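Local coordinates for protein probable AP endonuclease (African swine fever virus, PDB 6KI3) that cleaves DNA on the 5' side of abasic sites during repair, using three zinc ions, and also trims mismatched 3' ends as an exonuclease, at residues A[221-226]-A[274-279]. Residues are numbered along the deposited sequence; the frame is centred on the assembly and turned at random.
Sequences MFHLND and ILERNL. With ZN (zinc ion), chain J; nucleotides of chain C.
His223, at the end of one strand of the TIM barrel, and Glu276, just past the end of the neighbouring parallel strand, reach one zinc ion at the C-terminal ends of the strands, where the active site lies. His223 ND1 binds the metal at 2.3 Å, and so does Glu276 OE2; OP2 of the abasic-site analogue in chain C, Asp184 and Glu147 complete the site. The glutamate runs extended beyond CG (chi2 180°), which carries its carboxylate over one face of the imidazole, with CD 3.3 Å above the ring plane. Gln48 hydrogen-bonds both His223 NE2 and Glu276 OE1, linking the two ligands.

Asn225 bridges Glu276 and Arg277 through its amide. Its ND2 gives Glu276 OE2 a 2.7 Å bond on the anti side, with amide and carboxylate nearly coplanar, while OD1 accepts from Glu276 N in the amide plane and from Arg277 NH1 above it. Bent at chi2 (-59°), Arg277 swings its guanidinium back so that NH2 also meets a lone pair of Leu224 O, 2.8 Å away; Glu292 forms a salt bridge with NH2. Along the strands, Ile274 N bonds Phe222 O and Leu224 N bonds Ile274 O.

Glu276 OE2 is thus shared by zinc and Asn225 ND2, a second-shell contact that fixes the turn of the carboxylate and holds it in position on the metal.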
loop_
_atom_site.group_PDB
_atom_site.type_symbol
_atom_site.label_atom_id
_atom_site.label_comp_id
_atom_site.label_asym_id
_atom_site.label_seq_id
_atom_site.Cartn_x
_atom_site.Cartn_y
_atom_site.Cartn_z
ATOM N N MET A 221 4.220 -4.255 4.362
ATOM C CA MET A 221 3.203 -4.492 3.348
ATOM C C MET A 221 3.723 -3.998 2.004
ATOM O O MET A 221 4.718 -3.274 1.928
ATOM C CB MET A 221 1.878 -3.801 3.699
ATOM C CG MET A 221 1.928 -2.286 3.614
ATOM S SD MET A 221 0.302 -1.540 3.811
ATOM C CE MET A 221 -0.483 -2.031 2.278
ATOM N N PHE A 222 3.035 -4.389 0.932
ATOM C CA PHE A 222 3.518 -4.133 -0.417
ATOM C C PHE A 222 2.426 -3.558 -1.306
ATOM O O PHE A 222 1.259 -3.953 -1.218
ATOM C CB PHE A 222 4.064 -5.410 -1.059
ATOM C CG PHE A 222 5.415 -5.805 -0.551
ATOM C CD1 PHE A 222 5.539 -6.618 0.561
ATOM C CD2 PHE A 222 6.562 -5.357 -1.185
ATOM C CE1 PHE A 222 6.781 -6.979 1.030
ATOM C CE2 PHE A 222 7.811 -5.717 -0.719
ATOM C CZ PHE A 222 7.921 -6.529 0.390
ATOM N N HIS A 223 2.828 -2.623 -2.163
ATOM C CA HIS A 223 2.028 -2.158 -3.290
ATOM C C HIS A 223 2.668 -2.721 -4.554
ATOM O O HIS A 223 3.738 -2.264 -4.967
ATOM C CB HIS A 223 1.966 -0.632 -3.338
ATOM C CG HIS A 223 1.134 -0.022 -2.255
ATOM N ND1 HIS A 223 1.177 1.322 -1.953
ATOM C CD2 HIS A 223 0.229 -0.568 -1.408
ATOM C CE1 HIS A 223 0.339 1.577 -0.964
ATOM N NE2 HIS A 223 -0.247 0.447 -0.615
ATOM N N LEU A 224 2.023 -3.720 -5.156
ATOM C CA LEU A 224 2.557 -4.388 -6.344
ATOM C C LEU A 224 2.120 -3.604 -7.574
ATOM O O LEU A 224 1.055 -3.841 -8.145
ATOM C CB LEU A 224 2.088 -5.837 -6.407
ATOM C CG LEU A 224 2.525 -6.746 -5.257
ATOM C CD1 LEU A 224 2.194 -8.199 -5.565
ATOM C CD2 LEU A 224 4.009 -6.576 -4.971
ATOM N N ASN A 225 2.962 -2.662 -7.993
ATOM C CA ASN A 225 2.659 -1.789 -9.119
ATOM C C ASN A 225 3.815 -1.796 -10.105
ATOM O O ASN A 225 4.968 -1.571 -9.718
ATOM C CB ASN A 225 2.389 -0.352 -8.658
ATOM C CG ASN A 225 1.255 -0.260 -7.659
ATOM O OD1 ASN A 225 0.278 -1.004 -7.739
ATOM N ND2 ASN A 225 1.378 0.663 -6.711
ATOM N N ASP A 226 3.508 -2.057 -11.370
ATOM C CA ASP A 226 4.444 -1.755 -12.437
ATOM C C ASP A 226 4.420 -0.253 -12.708
ATOM O O ASP A 226 3.500 0.460 -12.297
ATOM C CB ASP A 226 4.095 -2.544 -13.701
ATOM C CG ASP A 226 5.305 -2.808 -14.580
ATOM O OD1 ASP A 226 6.161 -1.909 -14.702
ATOM O OD2 ASP A 226 5.396 -3.917 -15.149
ATOM N N ILE A 274 -1.062 -5.208 -2.197
ATOM C CA ILE A 274 -2.165 -4.445 -2.769
ATOM C C ILE A 274 -1.763 -3.973 -4.159
ATOM O O ILE A 274 -0.713 -3.344 -4.328
ATOM C CB ILE A 274 -2.542 -3.245 -1.880
ATOM C CG1 ILE A 274 -2.849 -3.704 -0.453
ATOM C CG2 ILE A 274 -3.726 -2.499 -2.474
ATOM C CD1 ILE A 274 -4.114 -4.520 -0.329
ATOM N N LEU A 275 -2.600 -4.275 -5.149
ATOM C CA LEU A 275 -2.442 -3.735 -6.493
ATOM C C LEU A 275 -3.240 -2.443 -6.603
ATOM O O LEU A 275 -4.419 -2.403 -6.237
ATOM C CB LEU A 275 -2.910 -4.736 -7.554
ATOM C CG LEU A 275 -2.066 -5.983 -7.844
ATOM C CD1 LEU A 275 -2.163 -7.018 -6.729
ATOM C CD2 LEU A 275 -2.472 -6.594 -9.178
ATOM N N GLU A 276 -2.603 -1.391 -7.102
ATOM C CA GLU A 276 -3.222 -0.071 -7.192
ATOM C C GLU A 276 -3.400 0.285 -8.666
ATOM O O GLU A 276 -2.531 0.905 -9.282
ATOM C CB GLU A 276 -2.379 0.968 -6.457
ATOM C CG GLU A 276 -2.002 0.556 -5.044
ATOM C CD GLU A 276 -1.171 1.606 -4.334
ATOM O OE1 GLU A 276 -1.740 2.380 -3.535
ATOM O OE2 GLU A 276 0.052 1.660 -4.583
ATOM N N ARG A 277 -4.551 -0.038 -9.200
ATOM C CA ARG A 277 -4.843 0.257 -10.568
ATOM C C ARG A 277 -5.952 1.231 -10.721
ATOM O O ARG A 277 -6.952 1.088 -10.131
ATOM C CB ARG A 277 -5.270 -0.972 -11.321
ATOM C CG ARG A 277 -4.234 -2.012 -11.531
ATOM C CD ARG A 277 -3.015 -1.592 -12.285
ATOM N NE ARG A 277 -2.052 -2.551 -11.863
ATOM C CZ ARG A 277 -1.271 -2.403 -10.825
ATOM N NH1 ARG A 277 -1.240 -1.295 -10.161
ATOM N NH2 ARG A 277 -0.484 -3.357 -10.492
ATOM N N ASN A 278 -5.739 2.210 -11.543
ATOM C CA ASN A 278 -6.728 3.159 -11.850
ATOM C C ASN A 278 -6.997 3.050 -13.334
ATOM O O ASN A 278 -6.093 3.111 -14.114
ATOM C CB ASN A 278 -6.162 4.546 -11.646
ATOM C CG ASN A 278 -6.201 5.019 -10.223
ATOM O OD1 ASN A 278 -6.610 4.312 -9.318
ATOM N ND2 ASN A 278 -5.765 6.252 -10.020
ATOM N N LEU A 279 -8.248 2.848 -13.710
ATOM C CA LEU A 279 -8.692 2.909 -15.091
ATOM C C LEU A 279 -9.969 3.738 -15.142
ATOM O O LEU A 279 -10.615 3.987 -14.119
ATOM C CB LEU A 279 -8.896 1.498 -15.679
ATOM C CG LEU A 279 -7.583 0.770 -16.020
ATOM C CD1 LEU A 279 -7.785 -0.474 -16.876
ATOM C CD2 LEU A 279 -6.617 1.708 -16.732
HETATM ZN ZN ZN J . 1.162 3.214 -3.327
ATOM O "O5'" 3DR C 1 -1.124 5.484 -5.297
ATOM P P 3DR C 1 0.303 6.020 -4.781
ATOM O OP1 3DR C 1 -0.001 6.602 -3.423
ATOM O OP2 3DR C 1 1.152 4.774 -4.757
ATOM O OP3 3DR C 1 0.712 7.047 -5.809
ATOM C "C2'" 3DR C 1 -5.468 4.853 -4.865
ATOM C "C5'" 3DR C 1 -2.317 6.236 -5.087
ATOM C "C4'" 3DR C 1 -3.428 5.603 -5.914
ATOM O "O4'" 3DR C 1 -3.375 4.184 -5.759
ATOM C "C1'" 3DR C 1 -4.639 3.668 -5.340
ATOM C "C3'" 3DR C 1 -4.806 6.070 -5.476
ATOM O "O3'" 3DR C 1 -5.551 6.465 -6.628
ATOM P P DC C 2 -5.693 8.018 -7.017
ATOM O OP1 DC C 2 -6.025 8.079 -8.457
ATOM O OP2 DC C 2 -4.505 8.731 -6.497
ATOM O "O5'" DC C 2 -6.956 8.514 -6.176
ATOM C "C5'" DC C 2 -8.254 8.039 -6.497
ATOM C "C4'" DC C 2 -9.242 8.422 -5.413
ATOM O "O4'" DC C 2 -9.377 9.867 -5.365
ATOM C "C3'" DC C 2 -10.651 7.877 -5.597
ATOM O "O3'" DC C 2 -11.223 7.625 -4.321
ATOM C "C2'" DC C 2 -11.357 9.020 -6.324
ATOM C "C1'" DC C 2 -10.698 10.246 -5.699
ATOM N N1 DC C 2 -10.625 11.417 -6.618
ATOM C C2 DC C 2 -10.797 12.710 -6.109
ATOM O O2 DC C 2 -11.014 12.858 -4.901
ATOM N N3 DC C 2 -10.719 13.764 -6.958
ATOM C C4 DC C 2 -10.482 13.562 -8.255
ATOM N N4 DC C 2 -10.415 14.634 -9.053
ATOM C C5 DC C 2 -10.302 12.253 -8.792
ATOM C C6 DC C 2 -10.380 11.221 -7.946
#